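Local coordinates for protein dehydrogenase (Chromobacterium violaceum, PDB 3Q2I) that probably oxidises the UDP-linked sugar acid UDP-GlcNAcA with NAD as cofactor, a step in making 2,3-diacetamido-2,3-dideoxy-D-mannuronic acid, at residues K231-A236 and S349-Y354. Sequence-based numbering, arbitrary orientation.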
# COMPACT_ATOMS: atom_id res chain seq x y z
N LYS A 231 -8.89 -4.10 -18.73
CA LYS A 231 -7.73 -4.66 -19.40
C LYS A 231 -7.95 -6.14 -19.61
O LYS A 231 -8.20 -6.85 -18.63
CB LYS A 231 -6.40 -4.41 -18.66
CG LYS A 231 -5.23 -5.12 -19.38
CD LYS A 231 -3.94 -4.92 -18.61
CE LYS A 231 -2.84 -5.76 -19.27
NZ LYS A 231 -1.61 -5.82 -18.44
N TRP A 232 -7.89 -6.61 -20.87
CA TRP A 232 -8.05 -8.04 -21.17
C TRP A 232 -6.69 -8.72 -21.15
O TRP A 232 -5.63 -8.08 -21.33
CB TRP A 232 -8.74 -8.17 -22.56
CG TRP A 232 -10.21 -8.07 -22.50
CD1 TRP A 232 -11.09 -9.12 -22.36
CD2 TRP A 232 -11.03 -6.89 -22.60
NE1 TRP A 232 -12.37 -8.66 -22.33
CE2 TRP A 232 -12.38 -7.30 -22.46
CE3 TRP A 232 -10.77 -5.53 -22.78
CZ2 TRP A 232 -13.44 -6.42 -22.55
CZ3 TRP A 232 -11.82 -4.66 -22.86
CH2 TRP A 232 -13.15 -5.10 -22.72
N ARG A 233 -6.69 -10.04 -20.86
CA ARG A 233 -5.46 -10.82 -20.84
C ARG A 233 -4.77 -10.80 -22.20
O ARG A 233 -3.55 -10.93 -22.25
CB ARG A 233 -5.73 -12.26 -20.44
CG ARG A 233 -6.38 -12.40 -19.07
CD ARG A 233 -6.21 -13.85 -18.59
NE ARG A 233 -6.98 -14.02 -17.36
CZ ARG A 233 -6.50 -13.60 -16.19
NH1 ARG A 233 -7.22 -13.79 -15.07
NH2 ARG A 233 -5.33 -12.96 -16.16
N SER A 234 -5.53 -10.57 -23.27
CA SER A 234 -4.91 -10.40 -24.60
C SER A 234 -4.16 -9.09 -24.79
O SER A 234 -3.45 -8.93 -25.80
CB SER A 234 -6.00 -10.43 -25.66
OG SER A 234 -6.83 -9.28 -25.55
N GLY A 235 -4.30 -8.15 -23.85
CA GLY A 235 -3.70 -6.81 -23.96
C GLY A 235 -4.76 -5.80 -24.37
O GLY A 235 -4.50 -4.58 -24.25
N ALA A 236 -5.88 -6.26 -24.91
CA ALA A 236 -6.94 -5.29 -25.36
C ALA A 236 -7.36 -4.39 -24.19
O ALA A 236 -7.38 -4.88 -23.03
CB ALA A 236 -8.15 -6.02 -25.90
N SER A 349 -7.68 -7.31 -9.80
CA SER A 349 -7.32 -8.29 -10.83
C SER A 349 -7.99 -9.64 -10.59
O SER A 349 -8.46 -9.96 -9.50
CB SER A 349 -5.80 -8.50 -10.87
OG SER A 349 -5.19 -7.24 -11.16
N LEU A 350 -8.12 -10.38 -11.70
CA LEU A 350 -8.85 -11.66 -11.75
C LEU A 350 -7.85 -12.80 -11.97
O LEU A 350 -6.76 -12.61 -12.47
CB LEU A 350 -9.81 -11.65 -12.92
CG LEU A 350 -10.91 -10.59 -12.83
CD1 LEU A 350 -11.83 -10.77 -13.95
CD2 LEU A 350 -11.69 -10.62 -11.51
N PRO A 351 -8.26 -14.04 -11.61
CA PRO A 351 -9.51 -14.39 -10.96
C PRO A 351 -9.51 -13.95 -9.51
O PRO A 351 -8.48 -13.83 -8.87
CB PRO A 351 -9.49 -15.94 -11.00
CG PRO A 351 -8.02 -16.29 -11.01
CD PRO A 351 -7.36 -15.19 -11.81
N LEU A 352 -10.69 -13.80 -8.94
CA LEU A 352 -10.81 -13.38 -7.53
C LEU A 352 -10.29 -14.40 -6.54
O LEU A 352 -9.81 -14.04 -5.48
CB LEU A 352 -12.28 -13.07 -7.26
CG LEU A 352 -12.78 -11.80 -7.97
CD1 LEU A 352 -14.25 -11.65 -7.50
CD2 LEU A 352 -11.98 -10.55 -7.56
N ASP A 353 -10.38 -15.67 -6.91
CA ASP A 353 -9.96 -16.73 -5.99
C ASP A 353 -8.89 -17.67 -6.50
O ASP A 353 -8.93 -18.12 -7.65
CB ASP A 353 -11.20 -17.56 -5.66
CG ASP A 353 -12.23 -16.77 -4.84
OD1 ASP A 353 -11.92 -15.75 -4.15
OD2 ASP A 353 -13.35 -17.26 -4.77
N TYR A 354 -7.89 -17.90 -5.64
CA TYR A 354 -6.96 -18.99 -5.79
C TYR A 354 -7.06 -19.86 -4.54
O TYR A 354 -6.13 -20.49 -4.11
CB TYR A 354 -5.55 -18.50 -6.05
CG TYR A 354 -5.30 -18.06 -7.49
CD1 TYR A 354 -5.43 -18.99 -8.52
CD2 TYR A 354 -5.04 -16.73 -7.84
CE1 TYR A 354 -5.21 -18.64 -9.83
CE2 TYR A 354 -4.77 -16.37 -9.13
CZ TYR A 354 -4.90 -17.30 -10.14
OH TYR A 354 -4.62 -16.95 -11.43
OXT TYR A 354 -8.14 -20.00 -3.96
O HOH W 1 -4.48 -11.72 -13.66
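Arg-233 and Leu-350 mark the closest approach of the two backbones, yet their CA atoms stay 9.7 Å apart, so one long side chain must span the gap. With CG anti to the carbonyl carbon (chi1 -59°) and the chain extended from there to NE, the arginine brings its guanidinium to the C-terminal tail. NH1 donates to Leu-350 O at 2.9 Å, and the bond is nearly straight at the hydrogen (161°). The oxygen lies close to the guanidinium plane, whereas NH1 stands well above the carbonyl plane rather than on a lone pair. A water completes the grip: it accepts from Arg-233 NH2 at 2.9 Å and donates to Leu-350 O at 2.7 Å, so the carbonyl receives two hydrogen bonds. Pro-351 CD comes within 3.6 Å of Arg-233 NH1, because the cis peptide before Pro-351 sets CD on the same side as Leu-350 O and so beside the donor of that oxygen.

Arg-233 is the second residue of a type I turn running from Trp-232 to Gly-235, in the beta hairpin joining strands 225-232 and 237-243 of the C-terminal alpha/beta domain. Gly-235 N closes this turn on Trp-232 O at 2.9 Å, and the positive phi of Gly-235 (102°) would press a CB against the preceding carbonyl oxygen. Ser-234 OG accepts from Ala-236 N at 3.2 Å, forming an ST turn. The contact links the hairpin end to the tail after strand 348-349, outermost of the sheet within this chain, across strand 206-214, whose Glu-207 meets the side chain of Arg-233 and the backbone of Leu-350. Leu-350 suits its buried place by packing on Leu-334 and Ala-337 of helix 325-344, while Pro-351 O accepts a hydrogen bond from Arg-343 of a neighbouring subunit.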